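PDB 6U9I: BvnE from Penicillium brevicompactum, which probably acts as an isomerase, a semipinacolase that steers the stereoselective semipinacol rearrangement in fungal brevianamide biosynthesis. Local coordinates for residues L101-E106 / G110-E115. Sequence-based numbering, arbitrary orientation.
Sequences LASYAE and GLYENE
Ser103 and Tyr112 meet on one face of a β-hairpin whose antiparallel strands pair Ala105 with Tyr112 as a hydrogen-bonded pair. The Tyr112 N to Ala105 O bond, 2.8 Å long, is nearly straight at 176°, and Ala105 N returns a bond to Tyr112 O within the carbonyl plane. With CG of Tyr112 anti to the backbone N (chi1 173°), the ring runs along the strand toward Asn114 and lies obliquely beside Ser103, whose OG comes within 3.2 Å of CE2. The phenol oxygen is gripped by two residues further along the same strand: Asn114 ND2 donates to Tyr112 OH at 2.9 Å, almost in its own amide plane, and Tyr116 OH is hydrogen-bonded to both Tyr112 OH and Ser103 OG. Ser103 OG also accepts from Asn114 N at 3.2 Å, supplementing the weak bond from Asn114 N to Ser103 O, while Ser103 N reaches Asn114 O from above the carbonyl plane. A leucine in place of Tyr112 would probably leave Asn114 ND2 and Tyr116 OH without their shared phenol oxygen and the amide less firmly oriented. On the other face, Leu111 CD2 packs against Tyr104 CE2 at 3.9 Å and also touches Glu106 CG. Tyr104 OH donates to the anti lone pair of Glu106 OE2, in the plane of the ring at 2.6 Å, and Asn77 binds the other carboxylate oxygen. At the opposite end Glu115 is held by His100 and by the backbone N of Arg52 of the second subunit. Strand 78-82 flanks strand 96-107 on the side away from the hairpin partner, its Leu80 and Phe78 touching Ser103 and Ala105, while helix 138-150 packs over the Tyr112 face, Phe144 meeting that ring edge-to-face and Tyr140 and Cys141 touching Asn114.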
ATOM      1  N   LEU A 101      -5.293  -3.043   4.860  1.00 13.01           N
ATOM      2  CA  LEU A 101      -6.641  -3.044   5.418  1.00 14.13           C
ATOM      3  C   LEU A 101      -7.645  -3.667   4.463  1.00 15.54           C
ATOM      4  O   LEU A 101      -7.502  -3.592   3.241  1.00 16.28           O
ATOM      5  CB  LEU A 101      -7.126  -1.619   5.734  1.00 13.24           C
ATOM      6  CG  LEU A 101      -6.291  -0.773   6.697  1.00 12.42           C
ATOM      7  CD1 LEU A 101      -6.900   0.626   6.852  1.00 15.28           C
ATOM      8  CD2 LEU A 101      -6.131  -1.444   8.061  1.00 13.75           C
ATOM      9  N   ALA A 102      -8.694  -4.242   5.047  1.00 18.30           N
ATOM     10  CA  ALA A 102      -9.874  -4.690   4.321  1.00 15.34           C
ATOM     11  C   ALA A 102     -11.081  -3.898   4.799  1.00 17.86           C
ATOM     12  O   ALA A 102     -11.242  -3.664   6.004  1.00 17.14           O
ATOM     13  CB  ALA A 102     -10.128  -6.187   4.550  1.00 18.61           C
ATOM     14  N   SER A 103     -11.928  -3.487   3.861  1.00 17.58           N
ATOM     15  CA  SER A 103     -13.188  -2.845   4.202  1.00 19.87           C
ATOM     16  C   SER A 103     -14.349  -3.762   3.840  1.00 29.26           C
ATOM     17  O   SER A 103     -14.259  -4.580   2.920  1.00 24.15           O
ATOM     18  CB  SER A 103     -13.347  -1.491   3.493  1.00 25.74           C
ATOM     19  OG  SER A 103     -13.435  -1.670   2.093  1.00 29.72           O
ATOM     20  N   TYR A 104     -15.436  -3.629   4.589  1.00 20.89           N
ATOM     21  CA  TYR A 104     -16.671  -4.338   4.304  1.00 22.68           C
ATOM     22  C   TYR A 104     -17.829  -3.395   4.571  1.00 25.65           C
ATOM     23  O   TYR A 104     -17.825  -2.666   5.568  1.00 23.71           O
ATOM     24  CB  TYR A 104     -16.796  -5.608   5.167  1.00 25.13           C
ATOM     25  CG  TYR A 104     -18.167  -6.260   5.137  1.00 27.95           C
ATOM     26  CD1 TYR A 104     -19.210  -5.782   5.930  1.00 30.82           C
ATOM     27  CD2 TYR A 104     -18.417  -7.359   4.325  1.00 33.23           C
ATOM     28  CE1 TYR A 104     -20.467  -6.370   5.900  1.00 30.00           C
ATOM     29  CE2 TYR A 104     -19.667  -7.958   4.299  1.00 34.47           C
ATOM     30  CZ  TYR A 104     -20.688  -7.459   5.090  1.00 36.86           C
ATOM     31  OH  TYR A 104     -21.937  -8.048   5.067  1.00 35.27           O
ATOM     32  N   ALA A 105     -18.821  -3.416   3.686  1.00 25.82           N
ATOM     33  CA  ALA A 105     -20.049  -2.678   3.937  1.00 23.29           C
ATOM     34  C   ALA A 105     -21.156  -3.276   3.083  1.00 32.75           C
ATOM     35  O   ALA A 105     -20.911  -4.094   2.193  1.00 26.76           O
ATOM     36  CB  ALA A 105     -19.885  -1.188   3.651  1.00 25.81           C
ATOM     37  N   GLU A 106     -22.383  -2.855   3.372  1.00 30.13           N
ATOM     38  CA  GLU A 106     -23.566  -3.334   2.672  1.00 28.05           C
ATOM     39  C   GLU A 106     -24.223  -2.139   2.004  1.00 27.56           C
ATOM     40  O   GLU A 106     -24.547  -1.149   2.670  1.00 28.90           O
ATOM     41  CB  GLU A 106     -24.524  -4.041   3.639  1.00 30.26           C
ATOM     42  CG  GLU A 106     -24.008  -5.403   4.099  1.00 32.90           C
ATOM     43  CD  GLU A 106     -24.605  -5.877   5.420  1.00 33.80           C
ATOM     44  OE1 GLU A 106     -25.604  -5.285   5.882  1.00 37.74           O
ATOM     45  OE2 GLU A 106     -24.068  -6.848   6.003  1.00 39.45           O
ATOM     46  N   GLY A 110     -25.440  -4.371  -3.220  1.00 36.59           N
ATOM     47  CA  GLY A 110     -24.869  -5.557  -2.616  1.00 32.17           C
ATOM     48  C   GLY A 110     -23.672  -5.219  -1.741  1.00 30.55           C
ATOM     49  O   GLY A 110     -23.579  -4.118  -1.185  1.00 35.51           O
ATOM     50  N   LEU A 111     -22.752  -6.173  -1.641  1.00 33.22           N
ATOM     51  CA  LEU A 111     -21.602  -6.031  -0.756  1.00 30.47           C
ATOM     52  C   LEU A 111     -20.552  -5.096  -1.339  1.00 32.28           C
ATOM     53  O   LEU A 111     -20.320  -5.064  -2.552  1.00 28.50           O
ATOM     54  CB  LEU A 111     -20.971  -7.391  -0.482  1.00 33.29           C
ATOM     55  CG  LEU A 111     -21.859  -8.374   0.274  1.00 36.75           C
ATOM     56  CD1 LEU A 111     -21.075  -9.609   0.647  1.00 30.10           C
ATOM     57  CD2 LEU A 111     -22.436  -7.702   1.509  1.00 33.25           C
ATOM     58  N   TYR A 112     -19.914  -4.335  -0.457  1.00 28.10           N
ATOM     59  CA  TYR A 112     -18.726  -3.552  -0.778  1.00 22.87           C
ATOM     60  C   TYR A 112     -17.565  -4.166  -0.011  1.00 27.78           C
ATOM     61  O   TYR A 112     -17.589  -4.195   1.223  1.00 23.86           O
ATOM     62  CB  TYR A 112     -18.919  -2.088  -0.394  1.00 23.78           C
ATOM     63  CG  TYR A 112     -17.671  -1.247  -0.540  1.00 30.01           C
ATOM     64  CD1 TYR A 112     -17.287  -0.751  -1.780  1.00 30.01           C
ATOM     65  CD2 TYR A 112     -16.878  -0.944   0.562  1.00 34.96           C
ATOM     66  CE1 TYR A 112     -16.149   0.026  -1.924  1.00 34.47           C
ATOM     67  CE2 TYR A 112     -15.736  -0.170   0.430  1.00 31.17           C
ATOM     68  CZ  TYR A 112     -15.374   0.307  -0.815  1.00 31.08           C
ATOM     69  OH  TYR A 112     -14.239   1.078  -0.954  1.00 39.52           O
ATOM     70  N   GLU A 113     -16.574  -4.699  -0.731  1.00 22.16           N
ATOM     71  CA  GLU A 113     -15.470  -5.432  -0.092  1.00 23.66           C
ATOM     72  C   GLU A 113     -14.164  -4.995  -0.752  1.00 29.79           C
ATOM     73  O   GLU A 113     -13.728  -5.597  -1.740  1.00 26.31           O
ATOM     74  CB  GLU A 113     -15.668  -6.939  -0.205  1.00 25.42           C
ATOM     75  CG  GLU A 113     -16.931  -7.460   0.451  1.00 29.52           C
ATOM     76  CD  GLU A 113     -17.209  -8.896   0.066  1.00 39.47           C
ATOM     77  OE1 GLU A 113     -17.532  -9.147  -1.119  1.00 37.52           O
ATOM     78  OE2 GLU A 113     -17.076  -9.772   0.942  1.00 33.26           O
ATOM     79  N   ASN A 114     -13.532  -3.967  -0.196  1.00 19.29           N
ATOM     80  CA  ASN A 114     -12.338  -3.393  -0.799  1.00 20.81           C
ATOM     81  C   ASN A 114     -11.112  -3.715   0.049  1.00 18.70           C
ATOM     82  O   ASN A 114     -11.200  -4.295   1.138  1.00 17.89           O
ATOM     83  CB  ASN A 114     -12.497  -1.876  -0.984  1.00 21.53           C
ATOM     84  CG  ASN A 114     -11.821  -1.346  -2.256  1.00 26.75           C
ATOM     85  OD1 ASN A 114     -10.854  -1.920  -2.752  1.00 24.11           O
ATOM     86  ND2 ASN A 114     -12.330  -0.233  -2.778  1.00 24.98           N
ATOM     87  N   GLU A 115      -9.955  -3.334  -0.484  1.00 15.31           N
ATOM     88  CA  GLU A 115      -8.658  -3.621   0.114  1.00 12.90           C
ATOM     89  C   GLU A 115      -7.755  -2.423  -0.123  1.00 15.65           C
ATOM     90  O   GLU A 115      -7.766  -1.845  -1.217  1.00 15.51           O
ATOM     91  CB  GLU A 115      -8.037  -4.888  -0.495  1.00 15.30           C
ATOM     92  CG  GLU A 115      -6.670  -5.268   0.071  1.00 15.28           C
ATOM     93  CD  GLU A 115      -6.060  -6.469  -0.640  1.00 19.00           C
ATOM     94  OE1 GLU A 115      -4.830  -6.685  -0.519  1.00 17.55           O
ATOM     95  OE2 GLU A 115      -6.813  -7.207  -1.320  1.00 20.33           O
TER